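Local coordinates for SusD-like carbohydrate binding protein (Bacteroides vulgatus, PDB 3LEW) that probably binds carbohydrate at the bacterial outer membrane, as expected of a SusD-family protein involved in nutrient binding, at residues A[43-48]-A[125-130]; A[85-90]-A[474-479]; A[355-358]-A[363-366]; A[359-364]-A[385-390]. All blocks are in the same frame, centred on the assembly; numbering follows the deposited sequence. Where two conformers were deposited one is given.

Following the chain from its N terminus, interaction 1 closes first, joining segment 43-48, which leads into helix 46-54, to helix 111-135 near the middle of the molecule. Interaction 2 starts inside that loop, on helix 81-103, and closes only at the C-terminal helix 474-479, so interactions 1 and 2 cross. Their centres are about 14 Å apart, and they touch where the side chains of Leu85 and Leu89 pack on Gly44 and Tyr45. Interactions 3 and 4 are nested inside the long loop of interaction 2. They share Pro363 and Asp364, and tie helix 346-359, the turn after it and helices 365-376 and 387-401 together; the centres of these two interactions are about 6 Å apart.

Interaction 1. Residues A[43-48]-A[125-130]; sequences PGYGAM and RGFLYL
Tyr45 and Phe127 reach for each other from opposite directions, and the hydroxyl end of Tyr45 comes obliquely against the CZ/CE2 side of the Phe127 ring, with Tyr45 OH 3.5 Å from Phe127 CZ. Behind the hydroxyl, Tyr45 CZ also lies 3.8 Å from Phe127 CZ. The ring planes are 56° apart and the centroids 5.5 Å apart, which is neither a stack nor a T-shaped pair. A water finishes the contact: it donates to Phe127 O at 2.8 Å and is hydrogen-bonded to Tyr45 OH at 3.2 Å, while lying above one face of the Phe127 ring, toward its rim. The phenol oxygen is thus tied through water to the backbone of the residue whose ring it touches. Both side chains swing CG anti to the backbone N (chi1 179° in Tyr45, 176° in Phe127), and this sends the rings toward each other between backbones whose nearest CA atoms, Tyr45 and Leu128, are 10.4 Å apart. Further out, Trp256 meets Phe127 edge-to-face, and Tyr45 has a backbone hydrogen bond with Leu33. The pair is buried in the helical interior of this SusD-family protein, where Phe127 also touches Arg211 of helix 202-215 and Leu128 packs on Val93 and Ile94 of helix 81-103.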
loop_
_atom_site.group_PDB
_atom_site.type_symbol
_atom_site.label_atom_id
_atom_site.label_comp_id
_atom_site.label_asym_id
_atom_site.label_seq_id
_atom_site.Cartn_x
_atom_site.Cartn_y
_atom_site.Cartn_z
ATOM N N PRO A 43 5.413 6.030 -10.958
ATOM C CA PRO A 43 6.823 5.980 -10.456
ATOM C C PRO A 43 7.104 4.765 -9.608
ATOM O O PRO A 43 6.990 4.809 -8.394
ATOM C CB PRO A 43 6.955 7.324 -9.676
ATOM C CG PRO A 43 5.716 8.122 -10.061
ATOM C CD PRO A 43 4.652 7.125 -10.341
ATOM N N GLY A 44 7.401 3.624 -10.237
ATOM C CA GLY A 44 7.674 2.402 -9.486
ATOM C C GLY A 44 6.521 1.804 -8.711
ATOM O O GLY A 44 5.331 2.125 -8.978
ATOM N N TYR A 45 6.837 0.916 -7.767
ATOM C CA TYR A 45 5.814 0.220 -6.988
ATOM C C TYR A 45 4.827 1.137 -6.257
ATOM O O TYR A 45 3.637 0.779 -6.047
ATOM C CB TYR A 45 6.456 -0.726 -5.982
ATOM C CG TYR A 45 5.479 -1.468 -5.101
ATOM C CD1 TYR A 45 4.828 -2.591 -5.571
ATOM C CD2 TYR A 45 5.258 -1.088 -3.791
ATOM C CE1 TYR A 45 3.953 -3.292 -4.757
ATOM C CE2 TYR A 45 4.395 -1.768 -2.999
ATOM C CZ TYR A 45 3.747 -2.865 -3.472
ATOM O OH TYR A 45 2.879 -3.600 -2.695
ATOM N N GLY A 46 5.316 2.292 -5.806
ATOM C CA GLY A 46 4.428 3.274 -5.220
ATOM C C GLY A 46 3.260 3.719 -6.071
ATOM O O GLY A 46 2.234 4.142 -5.530
ATOM N N ALA A 47 3.390 3.682 -7.396
ATOM C CA ALA A 47 2.249 3.888 -8.260
ATOM C C ALA A 47 1.055 2.994 -7.938
ATOM O O ALA A 47 -0.106 3.451 -8.022
ATOM C CB ALA A 47 2.637 3.786 -9.778
HETATM N N MSE A 48 1.288 1.718 -7.626
HETATM C CA MSE A 48 0.174 0.869 -7.227
HETATM C C MSE A 48 -0.427 1.296 -5.869
HETATM O O MSE A 48 -1.648 1.309 -5.711
HETATM C CB MSE A 48 0.598 -0.595 -7.216
HETATM C CG MSE A 48 0.724 -1.180 -8.657
HETATM SE SE MSE A 48 2.518 -1.031 -9.323
HETATM C CE MSE A 48 3.279 -2.307 -8.408
ATOM N N ARG A 125 10.284 -12.223 -2.424
ATOM C CA ARG A 125 9.406 -13.003 -3.301
ATOM C C ARG A 125 8.017 -13.151 -2.667
ATOM O O ARG A 125 6.959 -12.956 -3.330
ATOM C CB ARG A 125 10.010 -14.348 -3.631
ATOM C CG ARG A 125 9.233 -15.083 -4.706
ATOM C CD ARG A 125 9.879 -16.418 -5.067
ATOM N NE ARG A 125 9.617 -17.477 -4.083
ATOM C CZ ARG A 125 10.169 -18.705 -4.126
ATOM N NH1 ARG A 125 11.067 -19.024 -5.043
ATOM N NH2 ARG A 125 9.861 -19.611 -3.221
ATOM N N GLY A 126 7.987 -13.483 -1.374
ATOM C CA GLY A 126 6.722 -13.580 -0.657
ATOM C C GLY A 126 5.909 -12.295 -0.674
ATOM O O GLY A 126 4.660 -12.305 -0.818
ATOM N N PHE A 127 6.592 -11.163 -0.514
ATOM C CA PHE A 127 5.954 -9.845 -0.596
ATOM C C PHE A 127 5.295 -9.595 -1.958
ATOM O O PHE A 127 4.195 -9.026 -2.017
ATOM C CB PHE A 127 6.972 -8.745 -0.318
ATOM C CG PHE A 127 6.440 -7.332 -0.477
ATOM C CD1 PHE A 127 5.609 -6.765 0.479
ATOM C CD2 PHE A 127 6.794 -6.558 -1.541
ATOM C CE1 PHE A 127 5.126 -5.456 0.358
ATOM C CE2 PHE A 127 6.300 -5.263 -1.658
ATOM C CZ PHE A 127 5.499 -4.722 -0.702
ATOM N N LEU A 128 5.956 -10.037 -3.024
ATOM C CA LEU A 128 5.445 -9.821 -4.372
ATOM C C LEU A 128 4.270 -10.776 -4.638
ATOM O O LEU A 128 3.265 -10.388 -5.244
ATOM C CB LEU A 128 6.544 -9.921 -5.429
ATOM C CG LEU A 128 7.592 -8.787 -5.317
ATOM C CD1 LEU A 128 8.834 -9.113 -6.224
ATOM C CD2 LEU A 128 6.956 -7.406 -5.568
ATOM N N TYR A 129 4.320 -11.993 -4.122
ATOM C CA TYR A 129 3.105 -12.878 -4.212
ATOM C C TYR A 129 1.940 -12.331 -3.362
ATOM O O TYR A 129 0.765 -12.506 -3.710
ATOM C CB TYR A 129 3.413 -14.338 -3.905
ATOM C CG TYR A 129 4.112 -15.031 -5.055
ATOM C CD1 TYR A 129 3.527 -15.106 -6.312
ATOM C CD2 TYR A 129 5.402 -15.565 -4.901
ATOM C CE1 TYR A 129 4.178 -15.686 -7.392
ATOM C CE2 TYR A 129 6.061 -16.178 -5.981
ATOM C CZ TYR A 129 5.453 -16.202 -7.239
ATOM O OH TYR A 129 6.085 -16.761 -8.339
ATOM N N LEU A 130 2.240 -11.648 -2.246
ATOM C CA LEU A 130 1.193 -10.984 -1.460
ATOM C C LEU A 130 0.514 -9.880 -2.283
ATOM O O LEU A 130 -0.706 -9.710 -2.264
ATOM C CB LEU A 130 1.735 -10.402 -0.164
ATOM C CG LEU A 130 0.792 -9.574 0.705
ATOM C CD1 LEU A 130 -0.404 -10.446 1.113
ATOM C CD2 LEU A 130 1.506 -9.034 1.954
HETATM O O HOH W 1 2.787 -6.648 -1.583
#

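Interaction 2. Residues A[85-90]-A[474-479]; sequences LSWLLA and DSEELA
Trp87 and Glu476 are the nearest CA pair of 85-90 and 474-479, 9.2 Å apart, and these two helical segments meet through the two side chains. Trp87 gives its indole NE1 to Glu476 OE1 at 3.2 Å, with an N-H...O angle of 152°. The oxygen sits at the ring edge, near the indole plane, but the donor reaches the carboxylate from above, 53° out of its plane. The two side chains cross at about a right angle. In Glu476 the bend at chi2 (80°) turns the carboxylate so that OE1 meets the indole N-H. Its aliphatic carbons stand off one side of the indole plane while OE1 drops to the edge: Glu476 CG is 3.8 Å from Trp87 CZ2, and Glu476 CB is 3.9 Å from Trp87 NE1. Around them, Trp87 packs on Pro150 and Thr473 and its ring meets that of Tyr91, while Glu476 N is hydrogen-bonded to Thr473 OG1. The other carboxylate oxygen, OE2, bonds to Asn480 ND2 and to a pentaethylene glycol that is probably from the crystallisation liquor. Chemically, this is a neutral donor meeting a carboxylate off its plane, so the bond is likely to be modest in strength. It nevertheless satisfies the N-H of a buried tryptophan, and it leaves the two oxygens with different partners, OE1 the indole and OE2 Asn480, linking the last helix of the chain to an early one.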
loop_
_atom_site.group_PDB
_atom_site.type_symbol
_atom_site.label_atom_id
_atom_site.label_comp_id
_atom_site.label_asym_id
_atom_site.label_seq_id
_atom_site.Cartn_x
_atom_site.Cartn_y
_atom_site.Cartn_z
ATOM N N LEU A 85 2.476 -1.899 -15.373
ATOM C CA LEU A 85 3.662 -1.855 -14.560
ATOM C C LEU A 85 3.600 -2.840 -13.395
ATOM O O LEU A 85 4.619 -3.452 -13.038
ATOM C CB LEU A 85 3.841 -0.450 -13.982
ATOM C CG LEU A 85 5.124 -0.252 -13.178
ATOM C CD1 LEU A 85 6.420 -0.530 -14.025
ATOM C CD2 LEU A 85 5.161 1.167 -12.570
ATOM N N SER A 86 2.408 -3.039 -12.847
ATOM C CA SER A 86 2.232 -3.969 -11.738
ATOM C C SER A 86 2.736 -5.361 -12.108
ATOM O O SER A 86 3.544 -6.001 -11.391
ATOM C CB SER A 86 0.765 -4.006 -11.317
ATOM O OG SER A 86 0.542 -4.944 -10.282
ATOM N N TRP A 87 2.250 -5.819 -13.251
ATOM C CA TRP A 87 2.602 -7.162 -13.741
ATOM C C TRP A 87 4.109 -7.295 -14.004
ATOM O O TRP A 87 4.754 -8.288 -13.629
ATOM C CB TRP A 87 1.835 -7.452 -15.028
ATOM C CG TRP A 87 1.786 -8.936 -15.384
ATOM C CD1 TRP A 87 2.475 -9.540 -16.362
ATOM C CD2 TRP A 87 0.991 -9.951 -14.762
ATOM N NE1 TRP A 87 2.181 -10.900 -16.414
ATOM C CE2 TRP A 87 1.273 -11.178 -15.429
ATOM C CE3 TRP A 87 0.092 -9.961 -13.697
ATOM C CZ2 TRP A 87 0.646 -12.383 -15.078
ATOM C CZ3 TRP A 87 -0.542 -11.158 -13.349
ATOM C CH2 TRP A 87 -0.221 -12.369 -14.021
ATOM N N LEU A 88 4.669 -6.301 -14.692
ATOM C CA LEU A 88 6.078 -6.327 -15.052
ATOM C C LEU A 88 6.981 -6.295 -13.822
ATOM O O LEU A 88 7.938 -7.061 -13.737
ATOM C CB LEU A 88 6.385 -5.166 -16.005
ATOM C CG LEU A 88 7.822 -4.717 -16.294
ATOM C CD1 LEU A 88 7.780 -3.586 -17.299
ATOM C CD2 LEU A 88 8.509 -4.213 -15.067
ATOM N N LEU A 89 6.692 -5.399 -12.887
ATOM C CA LEU A 89 7.528 -5.271 -11.701
ATOM C C LEU A 89 7.440 -6.550 -10.875
ATOM O O LEU A 89 8.490 -7.066 -10.449
ATOM C CB LEU A 89 7.173 -4.077 -10.826
ATOM C CG LEU A 89 7.382 -2.679 -11.412
ATOM C CD1 LEU A 89 6.927 -1.617 -10.389
ATOM C CD2 LEU A 89 8.851 -2.462 -11.939
ATOM N N ALA A 90 6.223 -7.060 -10.650
ATOM C CA ALA A 90 6.053 -8.257 -9.838
ATOM C C ALA A 90 6.893 -9.416 -10.406
ATOM O O ALA A 90 7.675 -10.049 -9.697
ATOM C CB ALA A 90 4.555 -8.668 -9.731
ATOM N N ASP A 474 -2.953 -8.129 -21.291
ATOM C CA ASP A 474 -3.225 -8.644 -22.625
ATOM C C ASP A 474 -2.048 -9.480 -23.161
ATOM O O ASP A 474 -2.268 -10.538 -23.804
ATOM C CB ASP A 474 -3.525 -7.514 -23.607
ATOM C CG ASP A 474 -4.934 -6.920 -23.421
ATOM O OD1 ASP A 474 -5.826 -7.526 -22.771
ATOM O OD2 ASP A 474 -5.137 -5.828 -23.950
ATOM N N SER A 475 -0.821 -9.003 -22.950
ATOM C CA SER A 475 0.364 -9.707 -23.441
ATOM C C SER A 475 0.447 -11.094 -22.832
ATOM O O SER A 475 0.722 -12.066 -23.534
ATOM C CB SER A 475 1.660 -8.913 -23.188
ATOM O OG SER A 475 2.767 -9.589 -23.778
ATOM N N GLU A 476 0.187 -11.196 -21.525
ATOM C CA GLU A 476 0.223 -12.498 -20.869
ATOM C C GLU A 476 -0.857 -13.428 -21.422
ATOM O O GLU A 476 -0.627 -14.599 -21.624
ATOM C CB GLU A 476 0.039 -12.345 -19.350
ATOM C CG GLU A 476 0.059 -13.657 -18.579
ATOM C CD GLU A 476 1.459 -14.196 -18.311
ATOM O OE1 GLU A 476 2.435 -13.394 -18.365
ATOM O OE2 GLU A 476 1.532 -15.412 -17.984
ATOM N N GLU A 477 -2.051 -12.893 -21.671
ATOM C CA GLU A 477 -3.131 -13.734 -22.274
ATOM C C GLU A 477 -2.787 -14.289 -23.640
ATOM O O GLU A 477 -3.240 -15.385 -24.027
ATOM C CB GLU A 477 -4.448 -12.963 -22.303
ATOM C CG GLU A 477 -5.006 -12.810 -20.889
ATOM C CD GLU A 477 -6.431 -12.284 -20.844
ATOM O OE1 GLU A 477 -6.868 -11.628 -21.807
ATOM O OE2 GLU A 477 -7.103 -12.483 -19.824
ATOM N N LEU A 478 -1.972 -13.559 -24.391
ATOM C CA LEU A 478 -1.511 -14.054 -25.683
ATOM C C LEU A 478 -0.392 -15.047 -25.547
ATOM O O LEU A 478 -0.425 -16.100 -26.149
ATOM C CB LEU A 478 -1.042 -12.897 -26.575
ATOM C CG LEU A 478 -2.109 -12.010 -27.173
ATOM C CD1 LEU A 478 -1.422 -10.935 -28.019
ATOM C CD2 LEU A 478 -3.117 -12.848 -28.048
ATOM N N ALA A 479 0.603 -14.689 -24.765
ATOM C CA ALA A 479 1.830 -15.456 -24.675
ATOM C C ALA A 479 1.673 -16.744 -23.887
ATOM O O ALA A 479 2.336 -17.735 -24.173
ATOM C CB ALA A 479 2.945 -14.596 -24.041
#

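Interaction 3. Residues A[355-358]-A[363-366]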
loop_
_atom_site.group_PDB
_atom_site.type_symbol
_atom_site.label_atom_id
_atom_site.label_comp_id
_atom_site.label_asym_id
_atom_site.label_seq_id
_atom_site.Cartn_x
_atom_site.Cartn_y
_atom_site.Cartn_z
ATOM N N GLU A 355 -7.108 -6.438 14.684
ATOM C CA GLU A 355 -8.071 -7.096 13.807
ATOM C C GLU A 355 -8.036 -8.637 13.906
ATOM O O GLU A 355 -9.082 -9.294 13.959
ATOM C CB GLU A 355 -7.858 -6.632 12.350
ATOM C CG GLU A 355 -8.933 -7.169 11.439
ATOM C CD GLU A 355 -8.885 -6.626 10.000
ATOM O OE1 GLU A 355 -8.228 -5.581 9.747
ATOM O OE2 GLU A 355 -9.589 -7.255 9.138
ATOM N N ALA A 356 -6.827 -9.214 13.939
ATOM C CA ALA A 356 -6.699 -10.647 14.096
ATOM C C ALA A 356 -7.344 -11.071 15.420
ATOM O O ALA A 356 -8.118 -12.029 15.480
ATOM C CB ALA A 356 -5.231 -11.040 14.068
ATOM N N LYS A 357 -7.053 -10.324 16.474
ATOM C CA LYS A 357 -7.656 -10.634 17.770
ATOM C C LYS A 357 -9.223 -10.521 17.780
ATOM O O LYS A 357 -9.900 -11.314 18.442
ATOM C CB LYS A 357 -7.002 -9.799 18.875
ATOM C CG LYS A 357 -5.601 -10.303 19.209
ATOM C CD LYS A 357 -4.841 -9.361 20.118
ATOM C CE LYS A 357 -3.507 -10.011 20.552
ATOM N NZ LYS A 357 -2.645 -9.000 21.307
ATOM N N ALA A 358 -9.769 -9.555 17.059
ATOM C CA ALA A 358 -11.237 -9.379 16.940
ATOM C C ALA A 358 -11.854 -10.623 16.300
ATOM O O ALA A 358 -12.825 -11.154 16.803
ATOM C CB ALA A 358 -11.590 -8.120 16.140
ATOM N N PRO A 363 -10.175 -10.609 23.822
ATOM C CA PRO A 363 -10.475 -9.274 24.393
ATOM C C PRO A 363 -9.386 -8.238 24.264
ATOM O O PRO A 363 -9.677 -7.022 24.334
ATOM C CB PRO A 363 -10.714 -9.576 25.879
ATOM C CG PRO A 363 -10.962 -11.012 25.963
ATOM C CD PRO A 363 -10.256 -11.666 24.839
ATOM N N ASP A 364 -8.135 -8.665 24.060
ATOM C CA ASP A 364 -7.021 -7.717 23.941
ATOM C C ASP A 364 -7.088 -6.841 22.672
ATOM O O ASP A 364 -6.403 -5.835 22.609
ATOM C CB ASP A 364 -5.661 -8.437 24.029
ATOM C CG ASP A 364 -4.497 -7.468 24.229
ATOM O OD1 ASP A 364 -4.520 -6.736 25.256
ATOM O OD2 ASP A 364 -3.563 -7.440 23.364
ATOM N N ALA A 365 -7.938 -7.198 21.699
ATOM C CA ALA A 365 -8.099 -6.414 20.489
ATOM C C ALA A 365 -8.322 -4.933 20.795
ATOM O O ALA A 365 -7.717 -4.061 20.191
ATOM C CB ALA A 365 -9.242 -6.940 19.632
ATOM N N ILE A 366 -9.216 -4.656 21.724
ATOM C CA ILE A 366 -9.579 -3.283 21.993
ATOM C C ILE A 366 -8.422 -2.513 22.616
ATOM O O ILE A 366 -8.335 -1.299 22.458
ATOM C CB ILE A 366 -10.834 -3.196 22.858
ATOM C CG1 ILE A 366 -11.398 -1.773 22.811
ATOM C CG2 ILE A 366 -10.543 -3.706 24.258
ATOM C CD1 ILE A 366 -12.553 -1.546 23.715
#
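Lys357 sets CG anti to its carbonyl carbon (chi1 -74°) and runs extended from there, while Asp364 has CG anti to the backbone N (chi1 -167°). The two side chains therefore lie side by side, pointing the same way, and end in a salt bridge with Lys357 NZ 2.7 Å from Asp364 OD2. The ammonium takes the anti lone pair of that oxygen. Alongside, the methylenes follow the aspartate, Lys357 CE staying 3.8 Å from Asp364 OD2. Next to this pair the backbones come close, 5.0 Å between Lys357 CA and Ala365 CA, a spacing that the small Ala365 permits: its CB fits against Lys357 CB and Ala358 N, 3.7 Å from each. This is the turn of a helical hairpin, helix 346-359 running into helix 365-376, in a family grouped with the TPR clan. Lys357 NZ also bridges to Asp227 OD1 and bonds to Asn353 OD1, one helical turn back; Asp364 OD2 has a second cation in Lys368. A leucine here has no ammonium, so Asp227 would probably be left without this mate and Asp364 with Lys368 as its remaining cation among those described. Leu390 of helix 387-401 packs against the methyls of both Ala358 and Ala365, which lie 4.4 Å apart, CB to CB.

Interaction 4. Residues A[359-364]-A[385-390]; sequences HLNDPD and LSQQDL
The amides of Asn361 and Gln387 are turned 37° against each other, on side chains that cross at about a right angle, while the imidazole of His359 has the Trp219 ring stacked on it. Asn361 OD1 comes within 2.9 Å of Gln387 NE2, yet the angle is too poor for a hydrogen bond. The same holds for His359 O, 3.3 Å from Gln387 NE2. What that nitrogen does bond to is Ala358 O, so it sits among three oxygens and is hydrogen-bonded to the one from the last turn of helix 346-359. Gln387 has CG anti to the backbone N (chi1 178°), and the chain, extended from there, carries NE2 to the end of that helix; the nearest CA atoms, Asn361 and Gln387, are 7.1 Å apart. Asn361 ends the helix in a Schellman motif: it has positive phi (57°), and Asp362 N probably bonds back to Lys357 O, 2.9 Å away. Directly afterwards Asp362 OD1 accepts from Asp364 N at 2.9 Å, a capping bond that starts the turn into helix 365-376, and its OD2 pairs with Lys223. The facing segment has a cap too, for Ser386 is the N-cap of helix 387-401 and its OG takes the N-H of Asp389, 3.0 Å from that nitrogen. A methionine here takes away the amide N-H groups, and Ala358 O would probably lose its side-chain partner, with the turn at Asn361 held less firmly to helix 387-401. One turn into that helix, Leu390 packs on Leu369 of helix 365-376.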
loop_
_atom_site.group_PDB
_atom_site.type_symbol
_atom_site.label_atom_id
_atom_site.label_comp_id
_atom_site.label_asym_id
_atom_site.label_seq_id
_atom_site.Cartn_x
_atom_site.Cartn_y
_atom_site.Cartn_z
ATOM N N HIS A 359 -11.224 -11.137 15.253
ATOM C CA HIS A 359 -11.672 -12.386 14.617
ATOM C C HIS A 359 -11.563 -13.599 15.509
ATOM O O HIS A 359 -12.359 -14.524 15.390
ATOM C CB HIS A 359 -10.926 -12.652 13.299
ATOM C CG HIS A 359 -11.459 -11.854 12.154
ATOM N ND1 HIS A 359 -12.671 -12.152 11.563
ATOM C CD2 HIS A 359 -10.998 -10.748 11.540
ATOM C CE1 HIS A 359 -12.906 -11.279 10.603
ATOM N NE2 HIS A 359 -11.921 -10.408 10.574
ATOM N N LEU A 360 -10.577 -13.601 16.405
ATOM C CA LEU A 360 -10.369 -14.682 17.355
ATOM C C LEU A 360 -11.181 -14.534 18.656
ATOM O O LEU A 360 -11.101 -15.377 19.546
ATOM C CB LEU A 360 -8.883 -14.755 17.708
ATOM C CG LEU A 360 -7.951 -15.205 16.575
ATOM C CD1 LEU A 360 -6.497 -15.053 17.003
ATOM C CD2 LEU A 360 -8.229 -16.655 16.211
ATOM N N ASN A 361 -11.932 -13.437 18.767
ATOM C CA ASN A 361 -12.632 -13.081 19.996
ATOM C C ASN A 361 -11.761 -12.950 21.231
ATOM O O ASN A 361 -12.166 -13.271 22.348
ATOM C CB ASN A 361 -13.825 -13.981 20.200
ATOM C CG ASN A 361 -15.057 -13.325 19.678
ATOM O OD1 ASN A 361 -15.460 -13.570 18.539
ATOM N ND2 ASN A 361 -15.621 -12.401 20.476
ATOM N N ASP A 362 -10.560 -12.455 20.980
ATOM C CA ASP A 362 -9.560 -12.169 22.025
ATOM C C ASP A 362 -9.812 -10.742 22.549
ATOM O O ASP A 362 -9.674 -9.770 21.800
ATOM C CB ASP A 362 -8.170 -12.319 21.424
ATOM C CG ASP A 362 -7.046 -12.063 22.423
ATOM O OD1 ASP A 362 -7.283 -11.385 23.442
ATOM O OD2 ASP A 362 -5.898 -12.473 22.130
ATOM N N PRO A 363 -10.175 -10.609 23.822
ATOM C CA PRO A 363 -10.475 -9.274 24.393
ATOM C C PRO A 363 -9.386 -8.238 24.264
ATOM O O PRO A 363 -9.677 -7.022 24.334
ATOM C CB PRO A 363 -10.714 -9.576 25.879
ATOM C CG PRO A 363 -10.962 -11.012 25.963
ATOM C CD PRO A 363 -10.256 -11.666 24.839
ATOM N N ASP A 364 -8.135 -8.665 24.060
ATOM C CA ASP A 364 -7.021 -7.717 23.941
ATOM C C ASP A 364 -7.088 -6.841 22.672
ATOM O O ASP A 364 -6.403 -5.835 22.609
ATOM C CB ASP A 364 -5.661 -8.437 24.029
ATOM C CG ASP A 364 -4.497 -7.468 24.229
ATOM O OD1 ASP A 364 -4.520 -6.736 25.256
ATOM O OD2 ASP A 364 -3.563 -7.440 23.364
ATOM N N LEU A 385 -18.156 -3.712 21.990
ATOM C CA LEU A 385 -18.839 -3.821 20.731
ATOM C C LEU A 385 -18.999 -5.296 20.349
ATOM O O LEU A 385 -18.210 -6.153 20.767
ATOM C CB LEU A 385 -18.003 -3.080 19.683
ATOM C CG LEU A 385 -17.779 -1.623 20.028
ATOM C CD1 LEU A 385 -16.713 -0.995 19.090
ATOM C CD2 LEU A 385 -19.131 -0.898 19.938
ATOM N N SER A 386 -20.004 -5.590 19.534
ATOM C CA SER A 386 -20.074 -6.896 18.880
ATOM C C SER A 386 -18.785 -7.072 18.070
ATOM O O SER A 386 -18.111 -6.070 17.740
ATOM C CB SER A 386 -21.272 -6.965 17.948
ATOM O OG SER A 386 -21.125 -6.063 16.861
ATOM N N GLN A 387 -18.448 -8.326 17.777
ATOM C CA GLN A 387 -17.287 -8.633 16.940
ATOM C C GLN A 387 -17.416 -7.836 15.632
ATOM O O GLN A 387 -16.438 -7.202 15.205
ATOM C CB GLN A 387 -17.183 -10.146 16.678
ATOM C CG GLN A 387 -16.022 -10.546 15.773
ATOM C CD GLN A 387 -16.104 -11.999 15.272
ATOM O OE1 GLN A 387 -17.012 -12.352 14.523
ATOM N NE2 GLN A 387 -15.168 -12.835 15.698
ATOM N N GLN A 388 -18.607 -7.821 15.021
ATOM C CA GLN A 388 -18.765 -7.100 13.751
ATOM C C GLN A 388 -18.534 -5.581 13.898
ATOM O O GLN A 388 -17.873 -4.987 13.048
ATOM C CB GLN A 388 -20.129 -7.355 13.096
ATOM C CG GLN A 388 -20.264 -6.787 11.662
ATOM C CD GLN A 388 -19.204 -7.309 10.651
ATOM O OE1 GLN A 388 -18.716 -8.461 10.741
ATOM N NE2 GLN A 388 -18.835 -6.441 9.679
ATOM N N ASP A 389 -19.084 -4.968 14.948
ATOM C CA ASP A 389 -18.905 -3.522 15.174
ATOM C C ASP A 389 -17.453 -3.186 15.550
ATOM O O ASP A 389 -16.962 -2.122 15.185
ATOM C CB ASP A 389 -19.844 -2.981 16.260
ATOM C CG ASP A 389 -21.299 -2.850 15.782
ATOM O OD1 ASP A 389 -21.548 -2.903 14.550
ATOM O OD2 ASP A 389 -22.170 -2.700 16.664
ATOM N N LEU A 390 -16.788 -4.083 16.269
ATOM C CA LEU A 390 -15.354 -3.909 16.590
ATOM C C LEU A 390 -14.540 -3.968 15.327
ATOM O O LEU A 390 -13.702 -3.095 15.093
ATOM C CB LEU A 390 -14.858 -4.972 17.570
ATOM C CG LEU A 390 -13.375 -4.820 17.954
ATOM C CD1 LEU A 390 -13.051 -3.425 18.551
ATOM C CD2 LEU A 390 -13.014 -5.987 18.911
#